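Local atomic coordinates of L-glyceraldehyde 3-phosphate reductase (Clostridium beijerinckii, PDB entry 6HG6), a protein that probably reduces aldehydes such as furfural and methylglyoxal with NADPH as hydride donor, as an aldo-keto reductase with a TIM-barrel fold. Residues Q4-Y10 against Y88-L92; Y10-Y15 against F53-T58; I134-M140 against Y164-Y170. One frame throughout, in Å; residues are numbered along the deposited sequence.

Interaction 1: residues Q4-Y10 against Y88-L92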
loop_
_atom_site.group_PDB
_atom_site.type_symbol
_atom_site.label_atom_id
_atom_site.label_comp_id
_atom_site.label_asym_id
_atom_site.label_seq_id
_atom_site.Cartn_x
_atom_site.Cartn_y
_atom_site.Cartn_z
ATOM N N GLN A 4 13.700 -0.603 -21.127
ATOM C CA GLN A 4 14.788 0.201 -20.518
ATOM C C GLN A 4 14.089 1.317 -19.765
ATOM O O GLN A 4 13.327 2.065 -20.387
ATOM C CB GLN A 4 15.732 0.798 -21.554
ATOM C CG GLN A 4 16.584 -0.222 -22.292
ATOM C CD GLN A 4 17.464 0.506 -23.282
ATOM O OE1 GLN A 4 17.290 0.388 -24.503
ATOM N NE2 GLN A 4 18.342 1.359 -22.762
ATOM N N ALA A 5 14.303 1.346 -18.463
ATOM C CA ALA A 5 13.634 2.297 -17.570
ATOM C C ALA A 5 13.980 3.693 -18.060
ATOM O O ALA A 5 15.076 3.898 -18.608
ATOM C CB ALA A 5 14.048 2.080 -16.153
ATOM N N SER A 6 12.994 4.573 -17.998
ATOM C CA SER A 6 13.147 5.978 -18.392
ATOM C C SER A 6 14.307 6.618 -17.616
ATOM O O SER A 6 14.304 6.537 -16.398
ATOM C CB SER A 6 11.888 6.714 -18.127
ATOM O OG SER A 6 12.104 8.084 -18.387
ATOM N N LYS A 7 15.201 7.317 -18.306
ATOM C CA LYS A 7 16.296 8.070 -17.656
ATOM C C LYS A 7 15.716 9.215 -16.808
ATOM O O LYS A 7 16.398 9.667 -15.899
ATOM C CB LYS A 7 17.256 8.621 -18.711
ATOM C CG LYS A 7 18.164 7.603 -19.404
ATOM C CD LYS A 7 18.821 6.545 -18.492
ATOM C CE LYS A 7 20.264 6.195 -18.816
ATOM N NZ LYS A 7 20.569 6.289 -20.266
ATOM N N ASN A 8 14.479 9.637 -17.046
ATOM C CA ASN A 8 13.834 10.753 -16.302
ATOM C C ASN A 8 13.027 10.238 -15.109
ATOM O O ASN A 8 12.360 11.037 -14.467
ATOM C CB ASN A 8 12.902 11.540 -17.229
ATOM C CG ASN A 8 13.634 12.210 -18.368
ATOM O OD1 ASN A 8 14.765 12.681 -18.218
ATOM N ND2 ASN A 8 12.977 12.304 -19.512
ATOM N N ARG A 9 13.096 8.957 -14.765
ATOM C CA ARG A 9 12.157 8.378 -13.773
ATOM C C ARG A 9 12.317 8.968 -12.373
ATOM O O ARG A 9 11.352 8.900 -11.646
ATOM C CB ARG A 9 12.264 6.860 -13.761
ATOM C CG ARG A 9 13.601 6.359 -13.256
ATOM C CD ARG A 9 13.681 4.871 -13.413
ATOM N NE ARG A 9 14.962 4.311 -13.032
ATOM C CZ ARG A 9 16.037 4.285 -13.795
ATOM N NH1 ARG A 9 16.075 4.866 -14.982
ATOM N NH2 ARG A 9 17.127 3.728 -13.330
ATOM N N TYR A 10 13.431 9.619 -12.017
ATOM C CA TYR A 10 13.562 10.201 -10.662
ATOM C C TYR A 10 13.392 11.721 -10.706
ATOM O O TYR A 10 13.590 12.351 -9.690
ATOM C CB TYR A 10 14.896 9.782 -10.037
ATOM C CG TYR A 10 15.058 8.293 -9.915
ATOM C CD1 TYR A 10 14.124 7.573 -9.206
ATOM C CD2 TYR A 10 16.101 7.592 -10.512
ATOM C CE1 TYR A 10 14.188 6.201 -9.075
ATOM C CE2 TYR A 10 16.173 6.210 -10.405
ATOM C CZ TYR A 10 15.219 5.508 -9.688
ATOM O OH TYR A 10 15.207 4.164 -9.493
ATOM N N TYR A 88 16.685 -4.030 -12.302
ATOM C CA TYR A 88 16.436 -2.860 -11.435
ATOM C C TYR A 88 16.072 -3.279 -10.028
ATOM O O TYR A 88 15.528 -2.445 -9.285
ATOM C CB TYR A 88 15.302 -2.033 -12.048
ATOM C CG TYR A 88 15.622 -1.563 -13.436
ATOM C CD1 TYR A 88 16.503 -0.519 -13.659
ATOM C CD2 TYR A 88 15.031 -2.150 -14.550
ATOM C CE1 TYR A 88 16.792 -0.075 -14.943
ATOM C CE2 TYR A 88 15.314 -1.720 -15.840
ATOM C CZ TYR A 88 16.197 -0.685 -16.047
ATOM O OH TYR A 88 16.463 -0.251 -17.327
ATOM N N ARG A 89 16.316 -4.526 -9.652
ATOM C CA ARG A 89 15.780 -5.006 -8.353
ATOM C C ARG A 89 16.294 -4.156 -7.186
ATOM O O ARG A 89 15.519 -3.949 -6.210
ATOM C CB ARG A 89 16.047 -6.496 -8.143
ATOM C CG ARG A 89 15.278 -7.094 -6.981
ATOM C CD ARG A 89 16.102 -7.069 -5.733
ATOM N NE ARG A 89 15.289 -7.551 -4.608
ATOM C CZ ARG A 89 14.429 -6.819 -3.899
ATOM N NH1 ARG A 89 14.199 -5.553 -4.203
ATOM N NH2 ARG A 89 13.770 -7.357 -2.888
ATOM N N ASP A 90 17.527 -3.653 -7.265
ATOM C CA ASP A 90 18.072 -2.887 -6.116
ATOM C C ASP A 90 17.505 -1.454 -6.092
ATOM O O ASP A 90 17.815 -0.713 -5.188
ATOM C CB ASP A 90 19.587 -2.972 -6.121
ATOM C CG ASP A 90 20.096 -4.352 -5.762
ATOM O OD1 ASP A 90 19.317 -5.183 -5.292
ATOM O OD2 ASP A 90 21.310 -4.577 -5.988
ATOM N N GLU A 91 16.763 -1.066 -7.115
ATOM C CA GLU A 91 16.043 0.210 -7.153
ATOM C C GLU A 91 14.594 -0.001 -6.737
ATOM O O GLU A 91 13.853 1.008 -6.772
ATOM C CB GLU A 91 16.136 0.787 -8.552
ATOM C CG GLU A 91 17.477 1.404 -8.840
ATOM C CD GLU A 91 17.627 1.819 -10.287
ATOM O OE1 GLU A 91 16.932 2.748 -10.704
ATOM O OE2 GLU A 91 18.417 1.151 -10.987
ATOM N N LEU A 92 14.173 -1.222 -6.416
ATOM C CA LEU A 92 12.745 -1.468 -6.111
ATOM C C LEU A 92 12.571 -1.847 -4.659
ATOM O O LEU A 92 13.428 -2.499 -4.107
ATOM C CB LEU A 92 12.198 -2.587 -6.992
ATOM C CG LEU A 92 12.239 -2.325 -8.484
ATOM C CD1 LEU A 92 11.743 -3.535 -9.247
ATOM C CD2 LEU A 92 11.446 -1.090 -8.853
HETATM O O HOH W 1 15.087 3.540 -6.819
#

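Interaction 2: residues Y10-Y15 against F53-T58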
loop_
_atom_site.group_PDB
_atom_site.type_symbol
_atom_site.label_atom_id
_atom_site.label_comp_id
_atom_site.label_asym_id
_atom_site.label_seq_id
_atom_site.Cartn_x
_atom_site.Cartn_y
_atom_site.Cartn_z
ATOM N N TYR A 10 13.431 9.619 -12.017
ATOM C CA TYR A 10 13.562 10.201 -10.662
ATOM C C TYR A 10 13.392 11.721 -10.706
ATOM O O TYR A 10 13.590 12.351 -9.690
ATOM C CB TYR A 10 14.896 9.782 -10.037
ATOM C CG TYR A 10 15.058 8.293 -9.915
ATOM C CD1 TYR A 10 14.124 7.573 -9.206
ATOM C CD2 TYR A 10 16.101 7.592 -10.512
ATOM C CE1 TYR A 10 14.188 6.201 -9.075
ATOM C CE2 TYR A 10 16.173 6.210 -10.405
ATOM C CZ TYR A 10 15.219 5.508 -9.688
ATOM O OH TYR A 10 15.207 4.164 -9.493
ATOM N N ASN A 11 12.984 12.292 -11.824
ATOM C CA ASN A 11 12.928 13.769 -11.967
ATOM C C ASN A 11 11.732 14.413 -11.262
ATOM O O ASN A 11 11.878 15.592 -10.882
ATOM C CB ASN A 11 12.965 14.145 -13.437
ATOM C CG ASN A 11 14.350 13.882 -13.984
ATOM O OD1 ASN A 11 14.616 14.066 -15.171
ATOM N ND2 ASN A 11 15.248 13.521 -13.095
ATOM N N GLU A 12 10.618 13.714 -11.064
ATOM C CA GLU A 12 9.376 14.374 -10.575
ATOM C C GLU A 12 8.854 13.759 -9.289
ATOM O O GLU A 12 8.371 14.502 -8.432
ATOM C CB GLU A 12 8.268 14.238 -11.622
ATOM C CG GLU A 12 8.555 15.005 -12.901
ATOM C CD GLU A 12 8.416 16.505 -12.750
ATOM O OE1 GLU A 12 9.134 17.215 -13.469
ATOM O OE2 GLU A 12 7.546 16.965 -11.945
ATOM N N MET A 13 8.891 12.438 -9.178
ATOM C CA MET A 13 8.293 11.770 -8.010
ATOM C C MET A 13 8.974 12.303 -6.744
ATOM O O MET A 13 10.162 12.601 -6.785
ATOM C CB MET A 13 8.479 10.249 -8.138
ATOM C CG MET A 13 7.935 9.490 -6.997
ATOM S SD MET A 13 6.220 9.806 -6.523
ATOM C CE MET A 13 5.305 9.449 -8.021
ATOM N N LYS A 14 8.247 12.440 -5.649
ATOM C CA LYS A 14 8.840 12.753 -4.324
ATOM C C LYS A 14 8.915 11.467 -3.496
ATOM O O LYS A 14 8.073 10.580 -3.683
ATOM C CB LYS A 14 8.029 13.839 -3.633
ATOM C CG LYS A 14 8.069 15.168 -4.378
ATOM C CD LYS A 14 7.479 16.316 -3.580
ATOM C CE LYS A 14 7.680 17.649 -4.255
ATOM N NZ LYS A 14 6.906 18.702 -3.560
ATOM N N TYR A 15 9.919 11.372 -2.630
ATOM C CA TYR A 15 10.226 10.193 -1.784
ATOM C C TYR A 15 10.211 10.638 -0.331
ATOM O O TYR A 15 10.717 11.750 -0.036
ATOM C CB TYR A 15 11.561 9.551 -2.196
ATOM C CG TYR A 15 11.526 9.094 -3.630
ATOM C CD1 TYR A 15 11.040 7.845 -3.984
ATOM C CD2 TYR A 15 11.930 9.946 -4.646
ATOM C CE1 TYR A 15 10.926 7.484 -5.315
ATOM C CE2 TYR A 15 11.810 9.605 -5.982
ATOM C CZ TYR A 15 11.324 8.347 -6.313
ATOM O OH TYR A 15 11.210 8.071 -7.648
ATOM N N PHE A 53 7.273 2.383 -12.792
ATOM C CA PHE A 53 8.716 2.616 -12.548
ATOM C C PHE A 53 9.197 3.806 -13.372
ATOM O O PHE A 53 10.005 4.597 -12.860
ATOM C CB PHE A 53 9.516 1.344 -12.814
ATOM C CG PHE A 53 10.963 1.409 -12.389
ATOM C CD1 PHE A 53 11.278 1.717 -11.083
ATOM C CD2 PHE A 53 11.980 1.095 -13.269
ATOM C CE1 PHE A 53 12.612 1.821 -10.670
ATOM C CE2 PHE A 53 13.308 1.178 -12.872
ATOM C CZ PHE A 53 13.618 1.535 -11.571
ATOM N N ASP A 54 8.744 3.956 -14.619
ATOM C CA ASP A 54 9.191 5.068 -15.484
ATOM C C ASP A 54 8.798 6.413 -14.871
ATOM O O ASP A 54 9.396 7.402 -15.268
ATOM C CB ASP A 54 8.625 4.949 -16.897
ATOM C CG ASP A 54 9.340 3.947 -17.783
ATOM O OD1 ASP A 54 10.354 3.402 -17.365
ATOM O OD2 ASP A 54 8.900 3.819 -18.952
ATOM N N ASN A 55 7.761 6.432 -14.018
ATOM C CA ASN A 55 7.220 7.657 -13.360
ATOM C C ASN A 55 7.717 7.760 -11.916
ATOM O O ASN A 55 7.176 8.579 -11.151
ATOM C CB ASN A 55 5.699 7.663 -13.458
ATOM C CG ASN A 55 5.295 7.996 -14.871
ATOM O OD1 ASN A 55 5.022 7.103 -15.679
ATOM N ND2 ASN A 55 5.407 9.247 -15.230
ATOM N N GLY A 56 8.716 6.954 -11.553
ATOM C CA GLY A 56 9.397 7.038 -10.247
ATOM C C GLY A 56 8.749 6.257 -9.155
ATOM O O GLY A 56 9.239 6.342 -8.025
ATOM N N ILE A 57 7.739 5.434 -9.456
ATOM C CA ILE A 57 7.143 4.535 -8.448
ATOM C C ILE A 57 8.112 3.366 -8.260
ATOM O O ILE A 57 8.242 2.515 -9.154
ATOM C CB ILE A 57 5.729 4.087 -8.799
ATOM C CG1 ILE A 57 4.857 5.329 -8.953
ATOM C CG2 ILE A 57 5.244 3.196 -7.702
ATOM C CD1 ILE A 57 3.490 5.037 -9.560
ATOM N N THR A 58 8.778 3.333 -7.105
ATOM C CA THR A 58 9.826 2.338 -6.830
ATOM C C THR A 58 9.291 1.230 -5.938
ATOM O O THR A 58 10.093 0.311 -5.594
ATOM C CB THR A 58 11.015 3.029 -6.168
ATOM O OG1 THR A 58 10.566 3.716 -4.993
ATOM C CG2 THR A 58 11.668 3.986 -7.116
#

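Interaction 3: residues I134-M140 against Y164-Y170. With NDP (NADPH dihydro-nicotinamide-adenine-dinucleotide phosphate), chain B.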
loop_
_atom_site.group_PDB
_atom_site.type_symbol
_atom_site.label_atom_id
_atom_site.label_comp_id
_atom_site.label_asym_id
_atom_site.label_seq_id
_atom_site.Cartn_x
_atom_site.Cartn_y
_atom_site.Cartn_z
ATOM N N ILE A 134 10.095 -5.536 2.418
ATOM C CA ILE A 134 9.180 -5.404 3.569
ATOM C C ILE A 134 8.364 -6.668 3.631
ATOM O O ILE A 134 7.686 -7.012 2.648
ATOM C CB ILE A 134 8.301 -4.136 3.497
ATOM C CG1 ILE A 134 9.138 -2.875 3.254
ATOM C CG2 ILE A 134 7.489 -4.066 4.777
ATOM C CD1 ILE A 134 8.293 -1.668 2.827
ATOM N N PHE A 135 8.317 -7.254 4.803
ATOM C CA PHE A 135 7.428 -8.411 5.038
ATOM C C PHE A 135 6.443 -8.036 6.136
ATOM O O PHE A 135 6.842 -7.690 7.231
ATOM C CB PHE A 135 8.242 -9.648 5.384
ATOM C CG PHE A 135 7.398 -10.874 5.610
ATOM C CD1 PHE A 135 6.456 -11.267 4.693
ATOM C CD2 PHE A 135 7.600 -11.669 6.718
ATOM C CE1 PHE A 135 5.710 -12.422 4.881
ATOM C CE2 PHE A 135 6.892 -12.849 6.886
ATOM C CZ PHE A 135 5.931 -13.210 5.985
ATOM N N TYR A 136 5.158 -8.159 5.828
ATOM C CA TYR A 136 4.094 -7.719 6.741
ATOM C C TYR A 136 3.307 -8.861 7.361
ATOM O O TYR A 136 3.018 -9.834 6.659
ATOM C CB TYR A 136 3.014 -6.994 5.958
ATOM C CG TYR A 136 3.343 -5.617 5.456
ATOM C CD1 TYR A 136 3.854 -5.417 4.184
ATOM C CD2 TYR A 136 2.993 -4.516 6.203
ATOM C CE1 TYR A 136 4.025 -4.148 3.666
ATOM C CE2 TYR A 136 3.191 -3.238 5.725
ATOM C CZ TYR A 136 3.689 -3.055 4.445
ATOM O OH TYR A 136 3.871 -1.792 3.969
ATOM N N HIS A 137 2.948 -8.686 8.626
ATOM C CA HIS A 137 1.810 -9.407 9.222
ATOM C C HIS A 137 0.576 -8.664 8.662
ATOM O O HIS A 137 0.441 -7.460 8.857
ATOM C CB HIS A 137 1.874 -9.489 10.734
ATOM C CG HIS A 137 0.817 -10.396 11.287
ATOM N ND1 HIS A 137 0.231 -10.203 12.519
ATOM C CD2 HIS A 137 0.239 -11.498 10.748
ATOM C CE1 HIS A 137 -0.646 -11.152 12.767
ATOM N NE2 HIS A 137 -0.679 -11.980 11.678
ATOM N N HIS A 138 -0.247 -9.370 7.898
ATOM C CA HIS A 138 -1.297 -8.770 7.047
ATOM C C HIS A 138 -2.484 -8.219 7.848
ATOM O O HIS A 138 -3.182 -7.338 7.343
ATOM C CB HIS A 138 -1.712 -9.806 6.007
ATOM C CG HIS A 138 -2.322 -9.246 4.770
ATOM N ND1 HIS A 138 -2.520 -10.034 3.661
ATOM C CD2 HIS A 138 -2.788 -8.012 4.464
ATOM C CE1 HIS A 138 -3.088 -9.315 2.721
ATOM N NE2 HIS A 138 -3.286 -8.080 3.191
ATOM N N ARG A 139 -2.771 -8.769 9.022
ATOM C CA ARG A 139 -3.871 -8.289 9.877
ATOM C C ARG A 139 -3.626 -8.789 11.300
ATOM O O ARG A 139 -2.845 -9.750 11.496
ATOM C CB ARG A 139 -5.234 -8.794 9.395
ATOM C CG ARG A 139 -5.314 -10.318 9.253
ATOM C CD ARG A 139 -6.674 -10.882 9.536
ATOM N NE ARG A 139 -6.861 -12.260 9.059
ATOM C CZ ARG A 139 -8.035 -12.837 8.915
ATOM N NH1 ARG A 139 -9.148 -12.205 9.251
ATOM N NH2 ARG A 139 -8.123 -14.073 8.458
ATOM N N MET A 140 -4.321 -8.202 12.252
ATOM C CA MET A 140 -4.210 -8.657 13.644
ATOM C C MET A 140 -4.828 -10.062 13.794
ATOM O O MET A 140 -5.845 -10.374 13.164
ATOM C CB MET A 140 -4.903 -7.674 14.583
ATOM C CG MET A 140 -4.292 -6.287 14.541
ATOM S SD MET A 140 -4.995 -5.167 15.751
ATOM C CE MET A 140 -6.616 -4.800 15.080
ATOM N N TYR A 164 13.080 -5.489 6.151
ATOM C CA TYR A 164 12.308 -4.779 7.181
ATOM C C TYR A 164 10.994 -5.483 7.448
ATOM O O TYR A 164 10.453 -6.120 6.529
ATOM C CB TYR A 164 11.969 -3.381 6.692
ATOM C CG TYR A 164 13.132 -2.451 6.412
ATOM C CD1 TYR A 164 13.636 -2.367 5.133
ATOM C CD2 TYR A 164 13.598 -1.524 7.333
ATOM C CE1 TYR A 164 14.638 -1.473 4.795
ATOM C CE2 TYR A 164 14.599 -0.600 7.011
ATOM C CZ TYR A 164 15.082 -0.546 5.709
ATOM O OH TYR A 164 16.027 0.361 5.343
ATOM N N ALA A 165 10.506 -5.372 8.685
ATOM C CA ALA A 165 9.150 -5.830 9.056
ATOM C C ALA A 165 8.158 -4.670 8.917
ATOM O O ALA A 165 8.496 -3.484 9.110
ATOM C CB ALA A 165 9.135 -6.357 10.475
ATOM N N GLY A 166 6.939 -5.028 8.582
ATOM C CA GLY A 166 5.792 -4.119 8.596
ATOM C C GLY A 166 4.608 -4.829 9.214
ATOM O O GLY A 166 4.623 -6.091 9.302
ATOM N N ILE A 167 3.565 -4.074 9.567
ATOM C CA ILE A 167 2.283 -4.660 10.015
ATOM C C ILE A 167 1.174 -3.938 9.266
ATOM O O ILE A 167 1.393 -2.792 8.794
ATOM C CB ILE A 167 2.096 -4.655 11.540
ATOM C CG1 ILE A 167 1.975 -3.240 12.101
ATOM C CG2 ILE A 167 3.204 -5.477 12.212
ATOM C CD1 ILE A 167 1.853 -3.188 13.597
ATOM N N SER A 168 0.053 -4.621 9.092
ATOM C CA SER A 168 -1.067 -4.074 8.301
ATOM C C SER A 168 -2.371 -4.248 9.048
ATOM O O SER A 168 -2.578 -5.276 9.691
ATOM C CB SER A 168 -1.091 -4.700 6.913
ATOM O OG SER A 168 -2.092 -4.122 6.113
ATOM N N ASN A 169 -3.247 -3.243 8.949
ATOM C CA ASN A 169 -4.588 -3.317 9.540
ATOM C C ASN A 169 -4.523 -3.331 11.075
ATOM O O ASN A 169 -5.553 -3.711 11.709
ATOM C CB ASN A 169 -5.354 -4.511 8.969
ATOM C CG ASN A 169 -5.547 -4.375 7.473
ATOM O OD1 ASN A 169 -6.154 -3.395 7.021
ATOM N ND2 ASN A 169 -5.086 -5.352 6.709
ATOM N N TYR A 170 -3.417 -2.905 11.688
ATOM C CA TYR A 170 -3.348 -2.828 13.162
ATOM C C TYR A 170 -4.015 -1.545 13.643
ATOM O O TYR A 170 -4.048 -0.550 12.901
ATOM C CB TYR A 170 -1.903 -2.920 13.645
ATOM C CG TYR A 170 -1.432 -4.336 13.810
ATOM C CD1 TYR A 170 -1.476 -5.234 12.770
ATOM C CD2 TYR A 170 -0.935 -4.766 15.023
ATOM C CE1 TYR A 170 -0.941 -6.510 12.903
ATOM C CE2 TYR A 170 -0.503 -6.064 15.207
ATOM C CZ TYR A 170 -0.504 -6.950 14.148
ATOM O OH TYR A 170 -0.011 -8.221 14.367
HETATM P PA NDP B . -7.402 2.537 -5.127
HETATM O O1A NDP B . -8.343 2.953 -4.046
HETATM O O2A NDP B . -6.289 3.388 -5.650
HETATM O O5B NDP B . -8.234 1.941 -6.367
HETATM C C5B NDP B . -7.523 1.488 -7.550
HETATM C C4B NDP B . -8.492 1.360 -8.697
HETATM O O4B NDP B . -9.152 2.641 -8.874
HETATM C C3B NDP B . -7.897 1.021 -10.071
HETATM O O3B NDP B . -7.776 -0.378 -10.310
HETATM C C2B NDP B . -8.923 1.659 -10.999
HETATM O O2B NDP B . -10.039 0.776 -11.061
HETATM C C1B NDP B . -9.299 2.928 -10.243
HETATM N N9A NDP B . -8.478 4.099 -10.523
HETATM C C8A NDP B . -7.150 4.282 -10.223
HETATM N N7A NDP B . -6.700 5.468 -10.548
HETATM C C5A NDP B . -7.799 6.113 -11.096
HETATM C C6A NDP B . -7.971 7.405 -11.631
HETATM N N6A NDP B . -6.997 8.310 -11.700
HETATM N N1A NDP B . -9.207 7.738 -12.087
HETATM C C2A NDP B . -10.183 6.822 -12.012
HETATM N N3A NDP B . -10.138 5.584 -11.524
HETATM C C4A NDP B . -8.905 5.284 -11.075
HETATM O O3 NDP B . -6.617 1.225 -4.598
HETATM P PN NDP B . -7.003 -0.307 -4.341
HETATM O O1N NDP B . -6.879 -1.017 -5.648
HETATM O O2N NDP B . -8.260 -0.430 -3.542
HETATM O O5D NDP B . -5.773 -0.744 -3.393
HETATM C C5D NDP B . -4.438 -0.340 -3.794
HETATM C C4D NDP B . -3.433 -1.301 -3.203
HETATM O O4D NDP B . -3.523 -1.258 -1.768
HETATM C C3D NDP B . -3.635 -2.781 -3.517
HETATM O O3D NDP B . -3.177 -3.082 -4.828
HETATM C C2D NDP B . -2.796 -3.407 -2.396
HETATM O O2D NDP B . -1.433 -3.361 -2.726
HETATM C C1D NDP B . -3.099 -2.494 -1.212
HETATM N N1N NDP B . -4.176 -3.032 -0.343
HETATM C C2N NDP B . -3.870 -3.487 0.916
HETATM C C3N NDP B . -4.740 -4.237 1.659
HETATM C C7N NDP B . -4.321 -4.702 3.029
HETATM O O7N NDP B . -3.161 -4.511 3.441
HETATM N N7N NDP B . -5.239 -5.344 3.752
HETATM C C4N NDP B . -6.080 -4.548 1.049
HETATM C C5N NDP B . -6.376 -3.841 -0.215
HETATM C C6N NDP B . -5.480 -3.077 -0.800
HETATM P P2B NDP B . -10.881 0.743 -12.440
HETATM O O1X NDP B . -10.050 1.106 -13.655
HETATM O O2X NDP B . -11.403 -0.683 -12.518
HETATM O O3X NDP B . -11.981 1.758 -12.163
HETATM O O HOH W 2 -6.472 -6.363 11.644
#

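Interaction 1: residues Q4-Y10 against Y88-L92
Arg9 and Tyr10 both reach for one carboxylate oxygen, OE1 of Glu91. The Arg9 and Glu91 side chains meet at about a right angle, yet their flat ends are turned only 30° apart, and NH2 of Arg9 gives OE1 of Glu91 an almost straight 2.8 Å bond, in the guanidinium plane and on the syn lone pair: a salt bridge. Tyr10 OH donates to the anti lone pair of Glu91 OE1 at 2.5 Å. Water 1 donates to both Tyr10 OH and Glu91 O. The N-terminal segment lies against the 3-10 turn 89-91 leading from helix 72-85 into barrel strand 93-98. Ser6 to Arg9 form a type I turn; chi1 of 66°, CG between backbone N and carbonyl carbon, brings the Arg9 guanidinium round so that NH1 donates to Ser6 O at 2.8 Å, which helps fix it. Ser6 O also accepts from Arg9 N, on its opposite face. CE1 of Tyr88 lies over one face of the guanidinium, 4.1 Å from NH2 of Arg9. Ala5 CB sits over the Tyr88 ring, 3.5 Å from CZ, and Ala5 N donates to Tyr88 OH at 2.9 Å. Phe53 of helix 42-54 packs against Ala5, Arg9, Tyr88 and Glu91.

Interaction 2: residues Y10-Y15 against F53-T58
Tyr10 leans its ring across the end of helix 42-54, with OH 3.7 Å from both CE1 and CZ of Phe53, obliquely to that ring. CG2 of Thr58 meets the Tyr10 ring at its edge, 3.9 Å from CE1 of Tyr10, the two side chains crossing at about a right angle; the phenol itself is hydrogen-bonded to Glu91. Past the surface residues that follow, Met13 turns inward. Its CG is anti to the backbone N (chi1 179°), and two further bends fold the chain over the backbone of the opposing segment: CB lies against Asn55 O, CG of Met13 is 3.6 Å from Gly56 O, and CE of Met13 comes to 4.2 Å from CG1 of Ile57. What it covers is a Schellman motif that ends the helix, with Gly56 at positive phi as the C-prime residue, Gly56 N bonded to Phe53 O and Ile57 N to Ala52 O. The chain then runs on into barrel strand 59-61. At Tyr15, first residue of strand 15-17, which pairs antiparallel with 24-26 ahead of the barrel, the phenol OH donates to Gly56 O over 2.6 Å, in the carbonyl plane and on a lone pair. Thr58 OG1 stands at the edge of the Tyr15 ring, 3.8 Å from CE1 of Tyr15, and Pro26 touches Met13, Tyr15 and Thr58 alike.

Interaction 3: residues I134-M140 against Y164-Y170
Phe135 sits between two backbone partners: its N donates to Tyr164 O and its O accepts from Gly166 N, both at 3.0 Å. Gly166 O accepts a hydrogen bond from His137 N, and His137 O one from Ser168 N. Gly166 leaves room for the Tyr136 ring, whose CD2 lies 3.4 Å from Ile167 N. Where the strands end, side chains take over the bonding. Asn169 ND2 donates to His138 O at 2.8 Å, nearly along the C=O axis. His137 ND1 and Tyr170 OH share a 2.7 Å bond at the edges of both rings; chi1 of -172° swings the imidazole away from its own N and out to the phenol. CG of Met140 sits over the centre of the Tyr170 ring, 3.4 Å from its centroid, with SD over the same face as a Met-aromatic contact. Water 2 joins Met140 N to Asn169 O. Ser168 OG bonds to Gln193 O and lies 2.9 Å from O7N of the NADPH carboxamide, while Asn169 ND2 and His138 NE2 stand near N7N. Neighbouring strands of a beta-alpha-beta unit that hold the nicotinamide at their C-terminal ends are characteristic of the aldo-keto reductase TIM barrel.

Interactions 1 and 2 are neighbours, their centres 8 Å apart; they share Tyr10 and also meet where Ser6 N probably bonds to Asp54 OD1. Both concern the N-terminal segment: interaction 1 lays it on the turn before barrel strand 93-98, interaction 2 on the helix end before strand 59-61. In sequence, residues 53-58 fall between the two halves of interaction 1. Interaction 3 comes later in the chain, between barrel strands 132-137 and 162-168; its centre is about 26 Å from that of interaction 1 and 24 Å from that of interaction 2, across the chain's centre from the latter. The first two lie where the chain enters their strands, at the N-terminal ends, whereas the third borders the cofactor site at the C-terminal ends of its strands.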